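PDB 6SQ8: fatty acid CoA ligase from Marinactinospora thermotolerans, which belongs to the ANL superfamily of AMP-binding enzymes, in which a large N-terminal domain and a smaller C-terminal domain meet around a bound nucleotide. Local coordinates for residues Asn248-Leu253 / Val270-Ala275; Ala291-Asn296 / Asp311-Arg316. One frame throughout, in Å; residues are numbered along the deposited sequence.

Contact 1 (Asn248-Leu253 / Val270-Ala275); sequences NWLYQL and VVYGGA. With AMP (adenosine monophosphate), chain G; EQ2 (1-ethanoyl-9~{H}-pyrido[3,4-b]indole-3-carboxylic acid), chain F.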
loop_
_atom_site.group_PDB
_atom_site.type_symbol
_atom_site.label_atom_id
_atom_site.label_comp_id
_atom_site.label_asym_id
_atom_site.label_seq_id
_atom_site.Cartn_x
_atom_site.Cartn_y
_atom_site.Cartn_z
ATOM N N ASN A 248 -5.473 -6.602 -8.332
ATOM C CA ASN A 248 -5.832 -7.942 -8.797
ATOM C C ASN A 248 -7.099 -8.419 -8.071
ATOM O O ASN A 248 -7.914 -9.125 -8.653
ATOM C CB ASN A 248 -4.708 -8.958 -8.598
ATOM C CG ASN A 248 -3.575 -8.828 -9.603
ATOM O OD1 ASN A 248 -3.729 -8.302 -10.704
ATOM N ND2 ASN A 248 -2.394 -9.292 -9.237
ATOM N N TRP A 249 -7.244 -8.024 -6.805
ATOM C CA TRP A 249 -8.401 -8.392 -5.990
ATOM C C TRP A 249 -9.661 -7.703 -6.526
ATOM O O TRP A 249 -10.742 -8.275 -6.521
ATOM C CB TRP A 249 -8.188 -8.055 -4.505
ATOM C CG TRP A 249 -6.991 -8.685 -3.870
ATOM C CD1 TRP A 249 -6.109 -9.555 -4.441
ATOM C CD2 TRP A 249 -6.539 -8.491 -2.519
ATOM N NE1 TRP A 249 -5.133 -9.903 -3.544
ATOM C CE2 TRP A 249 -5.376 -9.271 -2.354
ATOM C CE3 TRP A 249 -6.992 -7.727 -1.440
ATOM C CZ2 TRP A 249 -4.672 -9.313 -1.153
ATOM C CZ3 TRP A 249 -6.296 -7.773 -0.256
ATOM C CH2 TRP A 249 -5.147 -8.547 -0.117
ATOM N N LEU A 250 -9.516 -6.449 -6.950
ATOM C CA LEU A 250 -10.601 -5.744 -7.563
ATOM C C LEU A 250 -11.118 -6.577 -8.728
ATOM O O LEU A 250 -12.310 -6.842 -8.816
ATOM C CB LEU A 250 -10.129 -4.385 -8.074
ATOM C CG LEU A 250 -11.186 -3.628 -8.864
ATOM C CD1 LEU A 250 -12.407 -3.336 -8.002
ATOM C CD2 LEU A 250 -10.617 -2.355 -9.441
ATOM N N TYR A 251 -10.205 -6.977 -9.615
ATOM C CA TYR A 251 -10.609 -7.689 -10.821
ATOM C C TYR A 251 -11.321 -8.990 -10.418
ATOM O O TYR A 251 -12.383 -9.284 -10.959
ATOM C CB TYR A 251 -9.438 -7.933 -11.786
ATOM C CG TYR A 251 -8.468 -6.794 -11.985
ATOM C CD1 TYR A 251 -8.876 -5.468 -12.051
ATOM C CD2 TYR A 251 -7.114 -7.060 -12.123
ATOM C CE1 TYR A 251 -7.958 -4.438 -12.225
ATOM C CE2 TYR A 251 -6.187 -6.044 -12.307
ATOM C CZ TYR A 251 -6.605 -4.727 -12.356
ATOM O OH TYR A 251 -5.655 -3.759 -12.523
ATOM N N GLN A 252 -10.761 -9.740 -9.456
ATOM C CA GLN A 252 -11.356 -10.997 -9.004
ATOM C C GLN A 252 -12.763 -10.769 -8.446
ATOM O O GLN A 252 -13.652 -11.569 -8.676
ATOM C CB GLN A 252 -10.507 -11.662 -7.927
ATOM C CG GLN A 252 -9.286 -12.379 -8.474
ATOM C CD GLN A 252 -8.435 -12.933 -7.363
ATOM O OE1 GLN A 252 -7.261 -12.594 -7.257
ATOM N NE2 GLN A 252 -9.028 -13.786 -6.537
ATOM N N LEU A 253 -12.947 -9.690 -7.688
ATOM C CA LEU A 253 -14.235 -9.395 -7.076
ATOM C C LEU A 253 -15.250 -9.018 -8.163
ATOM O O LEU A 253 -16.353 -9.540 -8.196
ATOM C CB LEU A 253 -14.045 -8.257 -6.070
ATOM C CG LEU A 253 -15.227 -7.952 -5.158
ATOM C CD1 LEU A 253 -15.515 -9.099 -4.226
ATOM C CD2 LEU A 253 -14.924 -6.721 -4.335
ATOM N N VAL A 270 -15.144 1.589 -3.187
ATOM C CA VAL A 270 -14.298 0.451 -3.392
ATOM C C VAL A 270 -12.927 0.987 -3.786
ATOM O O VAL A 270 -12.744 1.459 -4.884
ATOM C CB VAL A 270 -14.855 -0.511 -4.449
ATOM C CG1 VAL A 270 -13.864 -1.629 -4.764
ATOM C CG2 VAL A 270 -16.180 -1.104 -4.016
ATOM N N VAL A 271 -11.995 0.937 -2.841
ATOM C CA VAL A 271 -10.718 1.573 -2.986
ATOM C C VAL A 271 -9.692 0.526 -3.398
ATOM O O VAL A 271 -9.625 -0.541 -2.806
ATOM C CB VAL A 271 -10.290 2.273 -1.682
ATOM C CG1 VAL A 271 -9.035 3.111 -1.883
ATOM C CG2 VAL A 271 -11.423 3.131 -1.133
ATOM N N TYR A 272 -8.881 0.867 -4.396
ATOM C CA TYR A 272 -7.846 -0.042 -4.841
ATOM C C TYR A 272 -6.601 0.766 -5.195
ATOM O O TYR A 272 -6.695 1.940 -5.530
ATOM C CB TYR A 272 -8.365 -0.898 -6.005
ATOM C CG TYR A 272 -8.507 -0.142 -7.305
ATOM C CD1 TYR A 272 -9.613 0.658 -7.545
ATOM C CD2 TYR A 272 -7.514 -0.197 -8.273
ATOM C CE1 TYR A 272 -9.726 1.378 -8.725
ATOM C CE2 TYR A 272 -7.627 0.515 -9.458
ATOM C CZ TYR A 272 -8.733 1.307 -9.690
ATOM O OH TYR A 272 -8.821 2.016 -10.848
ATOM N N GLY A 273 -5.443 0.123 -5.092
ATOM C CA GLY A 273 -4.179 0.748 -5.436
ATOM C C GLY A 273 -3.025 -0.061 -4.874
ATOM O O GLY A 273 -3.239 -1.141 -4.290
ATOM N N GLY A 274 -1.807 0.459 -5.032
ATOM C CA GLY A 274 -0.639 -0.183 -4.507
ATOM C C GLY A 274 0.195 -0.830 -5.593
ATOM O O GLY A 274 1.327 -1.251 -5.381
ATOM N N ALA A 275 -0.362 -0.871 -6.799
ATOM C CA ALA A 275 0.253 -1.505 -7.962
ATOM C C ALA A 275 -0.369 -0.908 -9.221
ATOM O O ALA A 275 -1.496 -0.409 -9.172
ATOM C CB ALA A 275 0.041 -3.004 -7.875
HETATM P P AMP G . 6.655 1.255 -2.648
HETATM O O1P AMP G . 6.012 2.031 -1.535
HETATM O O2P AMP G . 8.038 1.769 -3.071
HETATM O O3P AMP G . 6.592 -0.230 -2.368
HETATM O "O5'" AMP G . 5.628 1.502 -3.904
HETATM C "C5'" AMP G . 5.475 2.720 -4.661
HETATM C "C4'" AMP G . 5.287 2.461 -6.153
HETATM O "O4'" AMP G . 4.178 1.622 -6.438
HETATM C "C3'" AMP G . 4.982 3.727 -6.904
HETATM O "O3'" AMP G . 6.225 4.217 -7.318
HETATM C "C2'" AMP G . 4.063 3.357 -8.066
HETATM O "O2'" AMP G . 4.680 3.120 -9.353
HETATM C "C1'" AMP G . 3.418 2.073 -7.571
HETATM N N9 AMP G . 2.003 2.361 -7.219
HETATM C C8 AMP G . 1.451 2.453 -5.986
HETATM N N7 AMP G . 0.123 2.734 -6.079
HETATM C C5 AMP G . -0.177 2.832 -7.394
HETATM C C6 AMP G . -1.386 3.117 -8.205
HETATM N N6 AMP G . -2.572 3.343 -7.628
HETATM N N1 AMP G . -1.252 3.122 -9.544
HETATM C C2 AMP G . -0.052 2.886 -10.144
HETATM N N3 AMP G . 1.098 2.627 -9.481
HETATM C C4 AMP G . 1.079 2.585 -8.135
HETATM C C1 EQ2 F . -2.634 4.996 -1.034
HETATM C C2 EQ2 F . -1.758 3.880 -1.486
HETATM O O1 EQ2 F . -2.153 3.134 -2.364
HETATM C C3 EQ2 F . -0.428 3.653 -0.818
HETATM N N1 EQ2 F . 0.449 2.883 -1.474
HETATM C C4 EQ2 F . 1.648 2.616 -0.932
HETATM C C5 EQ2 F . 2.575 1.703 -1.704
HETATM O O2 EQ2 F . 2.207 1.301 -2.828
HETATM O O3 EQ2 F . 3.629 1.390 -1.122
HETATM C C6 EQ2 F . 2.030 3.104 0.311
HETATM C C7 EQ2 F . 1.149 3.905 1.013
HETATM C C8 EQ2 F . 1.192 4.589 2.278
HETATM C C9 EQ2 F . 2.134 4.709 3.298
HETATM C C10 EQ2 F . 1.829 5.476 4.401
HETATM C C11 EQ2 F . 0.601 6.123 4.509
HETATM C C12 EQ2 F . -0.347 6.039 3.517
HETATM C C13 EQ2 F . -0.037 5.261 2.404
HETATM N N2 EQ2 F . -0.805 5.003 1.285
HETATM C C14 EQ2 F . -0.106 4.190 0.439
#
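Leu250 on helix 247-255 and Tyr272 on strand 269-273 mark the closest approach of the two backbones, 6.9 Å between their CA atoms. No hydrogen bond joins the two segments; the contact is made from the helix side by Leu250. Its two methyls go to different partners. CD2 sits almost squarely over the phenol of Tyr272, 3.7 Å from the ring centroid and 11° off the ring normal, a CH-pi contact. CD1 meets Val270 CG1 at 3.9 Å. The fork can straddle both because CG of Leu250 extends away from its own backbone N (chi1 174°). On the strand side the alternation is plain: Val270 and Tyr272 turn to the helix, whereas Val271 turns to the other face of the strand. Tyr272 holds CG between its backbone N and carbonyl carbon (chi1 73°), which stands the ring up against the leucine; its hydroxyl is hydrogen-bonded to His313. Past the strand, Gly274 N comes within 3.2 Å of N7 of AMP. This is the helix-on-sheet packing of a beta-alpha-beta unit, strand 242-245, helix 247-255 and strand 269-273, whose last strand leads into the adenine pocket of the AMP-binding domain.

Contact 2 (Ala291-Asn296 / Asp311-Arg316); sequences AVLMQN and DDHARR. With AMP (adenosine monophosphate), chain G; EQ2 (1-ethanoyl-9~{H}-pyrido[3,4-b]indole-3-carboxylic acid), chain F.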
loop_
_atom_site.group_PDB
_atom_site.type_symbol
_atom_site.label_atom_id
_atom_site.label_comp_id
_atom_site.label_asym_id
_atom_site.label_seq_id
_atom_site.Cartn_x
_atom_site.Cartn_y
_atom_site.Cartn_z
ATOM N N ALA A 291 -20.732 3.213 -9.491
ATOM C CA ALA A 291 -20.046 4.452 -9.241
ATOM C C ALA A 291 -19.494 4.500 -7.817
ATOM O O ALA A 291 -19.744 5.444 -7.090
ATOM C CB ALA A 291 -20.985 5.604 -9.508
ATOM N N VAL A 292 -18.694 3.491 -7.451
ATOM C CA VAL A 292 -18.077 3.381 -6.147
ATOM C C VAL A 292 -16.565 3.187 -6.273
ATOM O O VAL A 292 -15.885 3.192 -5.270
ATOM C CB VAL A 292 -18.728 2.254 -5.333
ATOM C CG1 VAL A 292 -20.202 2.509 -5.131
ATOM C CG2 VAL A 292 -18.540 0.891 -5.960
ATOM N N LEU A 293 -16.034 3.071 -7.484
ATOM C CA LEU A 293 -14.637 2.756 -7.696
ATOM C C LEU A 293 -13.787 3.999 -7.456
ATOM O O LEU A 293 -14.047 5.043 -8.023
ATOM C CB LEU A 293 -14.427 2.245 -9.122
ATOM C CG LEU A 293 -13.710 0.906 -9.208
ATOM C CD1 LEU A 293 -14.550 -0.174 -8.576
ATOM C CD2 LEU A 293 -13.399 0.542 -10.637
ATOM N N MET A 294 -12.762 3.844 -6.616
ATOM C CA MET A 294 -11.766 4.865 -6.384
ATOM C C MET A 294 -10.372 4.221 -6.346
ATOM O O MET A 294 -10.136 3.256 -5.600
ATOM C CB MET A 294 -12.021 5.579 -5.057
ATOM C CG MET A 294 -10.887 6.502 -4.649
ATOM S SD MET A 294 -11.298 7.587 -3.273
ATOM C CE MET A 294 -12.161 8.906 -4.119
ATOM N N GLN A 295 -9.441 4.813 -7.103
ATOM C CA GLN A 295 -8.058 4.418 -7.071
ATOM C C GLN A 295 -7.307 5.361 -6.115
ATOM O O GLN A 295 -7.672 6.523 -5.976
ATOM C CB GLN A 295 -7.483 4.420 -8.487
ATOM C CG GLN A 295 -6.259 3.530 -8.654
ATOM C CD GLN A 295 -5.591 3.724 -9.987
ATOM O OE1 GLN A 295 -4.556 4.369 -10.045
ATOM N NE2 GLN A 295 -6.201 3.221 -11.058
ATOM N N ASN A 296 -6.280 4.816 -5.452
ATOM C CA ASN A 296 -5.370 5.535 -4.584
ATOM C C ASN A 296 -3.950 5.286 -5.102
ATOM O O ASN A 296 -3.605 4.165 -5.461
ATOM C CB ASN A 296 -5.484 5.081 -3.122
ATOM C CG ASN A 296 -6.597 5.743 -2.330
ATOM O OD1 ASN A 296 -7.455 6.442 -2.890
ATOM N ND2 ASN A 296 -6.615 5.500 -1.028
ATOM N N ASP A 311 -16.372 9.106 -10.598
ATOM C CA ASP A 311 -16.787 9.853 -11.795
ATOM C C ASP A 311 -15.609 9.945 -12.771
ATOM O O ASP A 311 -15.837 9.939 -13.972
ATOM C CB ASP A 311 -17.303 11.254 -11.476
ATOM C CG ASP A 311 -18.610 11.327 -10.713
ATOM O OD1 ASP A 311 -19.305 10.294 -10.595
ATOM O OD2 ASP A 311 -18.917 12.443 -10.250
ATOM N N ASP A 312 -14.369 10.038 -12.260
ATOM C CA ASP A 312 -13.169 10.003 -13.102
ATOM C C ASP A 312 -13.113 8.681 -13.887
ATOM O O ASP A 312 -12.670 8.669 -15.023
ATOM C CB ASP A 312 -11.872 10.143 -12.291
ATOM C CG ASP A 312 -11.652 11.476 -11.587
ATOM O OD1 ASP A 312 -12.105 12.494 -12.130
ATOM O OD2 ASP A 312 -10.981 11.472 -10.519
ATOM N N HIS A 313 -13.545 7.574 -13.264
ATOM C CA HIS A 313 -13.503 6.218 -13.849
ATOM C C HIS A 313 -14.496 6.059 -15.015
ATOM O O HIS A 313 -14.527 5.024 -15.684
ATOM C CB HIS A 313 -13.840 5.163 -12.786
ATOM C CG HIS A 313 -12.703 4.686 -11.953
ATOM N ND1 HIS A 313 -12.276 5.362 -10.839
ATOM C CD2 HIS A 313 -11.945 3.571 -12.042
ATOM C CE1 HIS A 313 -11.284 4.693 -10.291
ATOM N NE2 HIS A 313 -11.058 3.600 -11.006
ATOM N N ALA A 314 -15.353 7.061 -15.232
ATOM C CA ALA A 314 -16.350 7.028 -16.277
ATOM C C ALA A 314 -15.842 7.781 -17.515
ATOM O O ALA A 314 -16.618 8.048 -18.409
ATOM C CB ALA A 314 -17.642 7.612 -15.757
ATOM N N ARG A 315 -14.558 8.137 -17.553
ATOM C CA ARG A 315 -13.909 8.670 -18.748
ATOM C C ARG A 315 -12.784 7.705 -19.145
ATOM O O ARG A 315 -11.838 7.535 -18.399
ATOM C CB ARG A 315 -13.336 10.069 -18.476
ATOM C CG ARG A 315 -14.268 11.064 -17.786
ATOM C CD ARG A 315 -15.274 11.800 -18.652
ATOM N NE ARG A 315 -14.685 12.587 -19.740
ATOM C CZ ARG A 315 -15.312 13.558 -20.415
ATOM N NH1 ARG A 315 -16.517 13.971 -20.032
ATOM N NH2 ARG A 315 -14.712 14.109 -21.459
ATOM N N ARG A 316 -12.883 7.064 -20.317
ATOM C CA ARG A 316 -11.871 6.076 -20.786
ATOM C C ARG A 316 -10.467 6.693 -20.663
ATOM O O ARG A 316 -9.529 6.003 -20.248
ATOM C CB ARG A 316 -12.155 5.589 -22.221
HETATM P P AMP G . 6.655 1.255 -2.648
HETATM O O1P AMP G . 6.012 2.031 -1.535
HETATM O O2P AMP G . 8.038 1.769 -3.071
HETATM O O3P AMP G . 6.592 -0.230 -2.368
HETATM O "O5'" AMP G . 5.628 1.502 -3.904
HETATM C "C5'" AMP G . 5.475 2.720 -4.661
HETATM C "C4'" AMP G . 5.287 2.461 -6.153
HETATM O "O4'" AMP G . 4.178 1.622 -6.438
HETATM C "C3'" AMP G . 4.982 3.727 -6.904
HETATM O "O3'" AMP G . 6.225 4.217 -7.318
HETATM C "C2'" AMP G . 4.063 3.357 -8.066
HETATM O "O2'" AMP G . 4.680 3.120 -9.353
HETATM C "C1'" AMP G . 3.418 2.073 -7.571
HETATM N N9 AMP G . 2.003 2.361 -7.219
HETATM C C8 AMP G . 1.451 2.453 -5.986
HETATM N N7 AMP G . 0.123 2.734 -6.079
HETATM C C5 AMP G . -0.177 2.832 -7.394
HETATM C C6 AMP G . -1.386 3.117 -8.205
HETATM N N6 AMP G . -2.572 3.343 -7.628
HETATM N N1 AMP G . -1.252 3.122 -9.544
HETATM C C2 AMP G . -0.052 2.886 -10.144
HETATM N N3 AMP G . 1.098 2.627 -9.481
HETATM C C4 AMP G . 1.079 2.585 -8.135
HETATM C C1 EQ2 F . -2.634 4.996 -1.034
HETATM C C2 EQ2 F . -1.758 3.880 -1.486
HETATM O O1 EQ2 F . -2.153 3.134 -2.364
HETATM C C3 EQ2 F . -0.428 3.653 -0.818
HETATM N N1 EQ2 F . 0.449 2.883 -1.474
HETATM C C4 EQ2 F . 1.648 2.616 -0.932
HETATM C C5 EQ2 F . 2.575 1.703 -1.704
HETATM O O2 EQ2 F . 2.207 1.301 -2.828
HETATM O O3 EQ2 F . 3.629 1.390 -1.122
HETATM C C6 EQ2 F . 2.030 3.104 0.311
HETATM C C7 EQ2 F . 1.149 3.905 1.013
HETATM C C8 EQ2 F . 1.192 4.589 2.278
HETATM C C9 EQ2 F . 2.134 4.709 3.298
HETATM C C10 EQ2 F . 1.829 5.476 4.401
HETATM C C11 EQ2 F . 0.601 6.123 4.509
HETATM C C12 EQ2 F . -0.347 6.039 3.517
HETATM C C13 EQ2 F . -0.037 5.261 2.404
HETATM N N2 EQ2 F . -0.805 5.003 1.285
HETATM C C14 EQ2 F . -0.106 4.190 0.439
#
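The imidazole of His313 carries the CB of Leu293 on one face and meets the backbone N of Gln295 at its edge. CB stands over the middle of the ring, 4.0 Å from the centroid and only 3° off the normal, so this is a CH-pi contact made by the root of the leucine side chain. On the same side of the ring, Leu293 CD2 comes to 3.6 Å from His313 CD2, and the two side chains cross at about a right angle. Gln295 N lies in the imidazole plane, 3.7 Å from His313 CE1. Leu293 O is 3.3 Å from His313 ND1, but the angle is too poor for a hydrogen bond; ND1 bonds instead to the carbonyl of Thr309. With NE2 held by Tyr272 as well, the ring is fixed in rotation, and it lies buried on the strand.

Gln295 carries the contact on to the nucleotide. Its CG is anti to the backbone N (chi1 -157°) and the chain stays extended beyond, which brings OE1 to N6 of AMP at 3.3 Å with an N-H...O angle of 156°. NE2 of the same amide donates to the hydroxyl of Tyr272, so both ends of the group are engaged. N6 also lies very close to the backbone O of Asn296, a hydrogen bond whose length of 2.5 Å is doubtful at this resolution, and Asn296 CB touches C1 of EQ2 at 3.5 Å. His313, in the short 3-10 turn after strand 303-308, thus backs a strand that reaches the adenine amino group. The same strand carries Gly298 and Thr299 and is followed by Gln300, a segment that probably corresponds to the adenine-binding A5 motif of ANL enzymes.

From the N terminus, the chain leaves strand 242-245, forms helix 247-255 and returns on strand 269-273, where contact 1 closes a mostly irregular loop. Helix 279-289 then leads to strand 293-299, which pairs with strand 303-308 before contact 2 closes the second, largely extended loop. The two are in series, neither nested nor crossed, yet their centres are only 12 Å apart. Parallel strands 269-273 and 293-299 lie side by side, with Val270 N probably hydrogen-bonded to Val292 O at 2.7 Å, and Leu250 CD1 also packs on Leu293 CD1 at 3.9 Å. Together the contacts tie a helix and a turn to neighbouring strands whose ends reach both AMP and EQ2.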